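Local coordinates for protein alpha-glucosidase (Pseudoalteromonas sp. K8, PDB 5HQA) that probably hydrolyses alpha-glucosidic bonds as a chloride-activated family 97 glycoside hydrolase that holds a calcium ion beside its sugar-binding pocket, at residues S106-R111 against R229-G234. Numbering follows the deposited sequence. Where two conformers were deposited one is given.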
ATOM      1  N   SER A 106       7.710 -18.398  -3.306  1.00 11.85           N
ATOM      2  CA  SER A 106       8.127 -17.107  -2.776  1.00 11.21           C
ATOM      3  C   SER A 106       7.722 -16.875  -1.324  1.00 11.40           C
ATOM      4  O   SER A 106       7.998 -15.791  -0.793  1.00 11.95           O
ATOM      5  CB  SER A 106       7.562 -15.983  -3.646  1.00 15.62           C
ATOM      6  OG  SER A 106       6.145 -16.037  -3.670  1.00 16.34           O
ATOM      7  N   GLY A 107       7.087 -17.834  -0.661  1.00 11.33           N
ATOM      8  CA  GLY A 107       6.695 -17.619   0.719  1.00 10.41           C
ATOM      9  C   GLY A 107       5.548 -18.521   1.130  1.00 13.61           C
ATOM     10  O   GLY A 107       5.110 -19.394   0.380  1.00 13.60           O
ATOM     11  N   VAL A 108       5.070 -18.302   2.355  0.57 10.90           N
ATOM     12  CA  VAL A 108       4.019 -19.147   2.908  0.57 11.13           C
ATOM     13  C   VAL A 108       2.928 -18.287   3.527  0.57 11.75           C
ATOM     14  O   VAL A 108       3.183 -17.211   4.079  0.57 12.06           O
ATOM     15  CB  VAL A 108       4.562 -20.159   3.949  0.57 13.37           C
ATOM     16  CG1 VAL A 108       5.774 -20.887   3.408  0.57 14.26           C
ATOM     17  CG2 VAL A 108       4.888 -19.474   5.255  0.57 11.45           C
ATOM     18  N   GLY A 109       1.703 -18.773   3.428  1.00 10.27           N
ATOM     19  CA  GLY A 109       0.565 -18.166   4.101  1.00 10.14           C
ATOM     20  C   GLY A 109      -0.112 -19.215   4.959  1.00 13.67           C
ATOM     21  O   GLY A 109      -0.170 -20.390   4.585  1.00 13.12           O
ATOM     22  N   PHE A 110      -0.608 -18.796   6.125  1.00 10.16           N
ATOM     23  CA  PHE A 110      -1.409 -19.722   6.922  1.00 10.40           C
ATOM     24  C   PHE A 110      -2.531 -18.979   7.636  1.00 12.51           C
ATOM     25  O   PHE A 110      -2.432 -17.780   7.914  1.00 12.35           O
ATOM     26  CB  PHE A 110      -0.555 -20.534   7.933  1.00 10.40           C
ATOM     27  CG  PHE A 110       0.124 -19.708   9.001  1.00 10.93           C
ATOM     28  CD1 PHE A 110      -0.504 -19.464  10.211  1.00 10.01           C
ATOM     29  CD2 PHE A 110       1.409 -19.213   8.801  1.00 12.57           C
ATOM     30  CE1 PHE A 110       0.122 -18.715  11.206  1.00 12.06           C
ATOM     31  CE2 PHE A 110       2.047 -18.463   9.788  1.00 13.56           C
ATOM     32  CZ  PHE A 110       1.397 -18.212  10.993  1.00 12.93           C
ATOM     33  N   ARG A 111      -3.612 -19.705   7.915  1.00 12.41           N
ATOM     34  CA  ARG A 111      -4.717 -19.130   8.668  1.00 10.74           C
ATOM     35  C   ARG A 111      -5.354 -20.216   9.511  1.00 12.90           C
ATOM     36  O   ARG A 111      -5.244 -21.409   9.218  1.00 14.09           O
ATOM     37  CB  ARG A 111      -5.768 -18.486   7.757  1.00 10.92           C
ATOM     38  CG  ARG A 111      -6.633 -19.499   7.026  1.00 12.11           C
ATOM     39  CD  ARG A 111      -7.742 -18.812   6.260  1.00 12.61           C
ATOM     40  NE  ARG A 111      -8.625 -19.785   5.626  1.00 13.74           N
ATOM     41  CZ  ARG A 111      -9.538 -19.471   4.716  1.00 19.62           C
ATOM     42  NH1 ARG A 111      -9.690 -18.210   4.328  1.00 19.16           N
ATOM     43  NH2 ARG A 111     -10.296 -20.422   4.189  1.00 22.32           N
ATOM     44  N   ARG A 229      -1.785 -15.157   7.672  1.00 10.63           N
ATOM     45  CA  ARG A 229      -0.490 -14.637   8.102  1.00  9.89           C
ATOM     46  C   ARG A 229       0.516 -15.015   7.024  1.00 12.31           C
ATOM     47  O   ARG A 229       0.540 -16.173   6.595  1.00 11.25           O
ATOM     48  CB  ARG A 229      -0.075 -15.234   9.447  1.00  9.85           C
ATOM     49  CG  ARG A 229      -0.809 -14.675  10.659  1.00 12.79           C
ATOM     50  CD  ARG A 229      -2.268 -15.146  10.761  1.00 13.30           C
ATOM     51  NE  ARG A 229      -2.979 -14.387  11.793  1.00 12.10           N
ATOM     52  CZ  ARG A 229      -3.452 -13.154  11.611  1.00 14.48           C
ATOM     53  NH1 ARG A 229      -3.310 -12.544  10.431  1.00 12.28           N
ATOM     54  NH2 ARG A 229      -4.070 -12.530  12.609  1.00 11.68           N
ATOM     55  N   THR A 230       1.313 -14.050   6.553  1.00 10.76           N
ATOM     56  CA  THR A 230       2.183 -14.303   5.409  1.00 11.83           C
ATOM     57  C   THR A 230       3.645 -14.125   5.785  1.00 12.82           C
ATOM     58  O   THR A 230       4.004 -13.201   6.523  1.00 10.61           O
ATOM     59  CB  THR A 230       1.848 -13.402   4.193  1.00 15.06           C
ATOM     60  OG1 THR A 230       2.078 -12.024   4.512  1.00 14.11           O
ATOM     61  CG2 THR A 230       0.397 -13.568   3.787  1.00 16.46           C
ATOM     62  N   ILE A 231       4.483 -15.024   5.267  1.00 11.52           N
ATOM     63  CA  ILE A 231       5.927 -14.977   5.459  1.00 10.78           C
ATOM     64  C   ILE A 231       6.558 -15.098   4.079  1.00 12.07           C
ATOM     65  O   ILE A 231       6.652 -16.201   3.527  1.00 11.04           O
ATOM     66  CB  ILE A 231       6.432 -16.083   6.390  1.00 10.06           C
ATOM     67  CG1 ILE A 231       5.655 -16.058   7.718  1.00 10.00           C
ATOM     68  CG2 ILE A 231       7.929 -15.911   6.624  1.00  9.41           C
ATOM     69  CD1 ILE A 231       5.918 -17.276   8.612  1.00 10.95           C
ATOM     70  N   GLN A 232       6.983 -13.973   3.512  1.00  9.18           N
ATOM     71  CA  GLN A 232       7.724 -14.005   2.260  1.00  9.60           C
ATOM     72  C   GLN A 232       9.185 -14.308   2.549  1.00 11.09           C
ATOM     73  O   GLN A 232       9.755 -13.799   3.520  1.00 11.80           O
ATOM     74  CB  GLN A 232       7.606 -12.668   1.527  1.00  9.89           C
ATOM     75  CG  GLN A 232       6.196 -12.363   1.041  1.00 13.16           C
ATOM     76  CD  GLN A 232       6.134 -11.093   0.222  1.00 15.64           C
ATOM     77  OE1 GLN A 232       5.522 -10.094   0.622  1.00 17.55           O
ATOM     78  NE2 GLN A 232       6.759 -11.129  -0.942  1.00 12.15           N
ATOM     79  N   ILE A 233       9.791 -15.137   1.704  1.00 10.08           N
ATOM     80  CA  ILE A 233      11.173 -15.572   1.879  1.00 11.81           C
ATOM     81  C   ILE A 233      11.837 -15.582   0.513  1.00 15.34           C
ATOM     82  O   ILE A 233      11.308 -16.187  -0.426  1.00 14.44           O
ATOM     83  CB  ILE A 233      11.255 -16.978   2.512  1.00 12.52           C
ATOM     84  CG1 ILE A 233      10.460 -17.039   3.822  1.00 10.17           C
ATOM     85  CG2 ILE A 233      12.715 -17.395   2.706  1.00 12.58           C
ATOM     86  CD1 ILE A 233      10.232 -18.459   4.340  1.00 11.39           C
ATOM     87  N   GLY A 234      13.000 -14.945   0.397  1.00 13.40           N
ATOM     88  CA  GLY A 234      13.724 -14.972  -0.864  1.00 16.16           C
ATOM     89  C   GLY A 234      15.213 -14.769  -0.683  1.00 14.99           C
ATOM     90  O   GLY A 234      15.670 -14.190   0.310  1.00 14.25           O
TER
HETATM   91  O   HOH W   1       8.728 -13.281  -1.638  1.00 15.23           O
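Phe-110 lays one face of its ring over the aliphatic root of Arg-229, whose CB sits 3.9 Å from the ring centroid in a CH-pi contact. With CG set between its backbone N and carbonyl carbon (chi1 64°), the ring swings across to the neighbouring strand, and the CD1 methyl of Ile-231 meets its edge at CE2, 4.2 Å away. Beside it Val-108 and Ile-231 lie side by side, CG2 of the valine 3.9 Å from CB of the isoleucine, as suits branched residues in a strand. Beneath them the backbones run antiparallel: Val-108 pairs with Ile-231 through two hydrogen bonds, Phe-110 with Arg-229 through two more, the shortest from Arg-229 N to Phe-110 O at 2.7 Å. These are central strands of an antiparallel sheet in the galactose-mutarotase-like N-terminal domain, a beta-sandwich; strands 22-27 and 122-134 of the other sheet cover the face that carries Val-108, Phe-110 and Ile-231, Phe-132 touching Phe-110, Arg-229 and Ile-231. Replacing Phe-110 by an alanine is likely to open a gap over Arg-229 CB and beside Ile-231 CD1. Gly-107 has backbone angles that call for glycine, and a CB there would collide with Ile-231 O. Next to it, a water joins Ser-106 O to Gln-232 NE2, which also bonds Leu-240 O. Bent at chi2 (73°), Arg-229 carries its guanidinium to salt bridges with Glu-128 and Glu-186, which would help to balance the charge of this buried arginine.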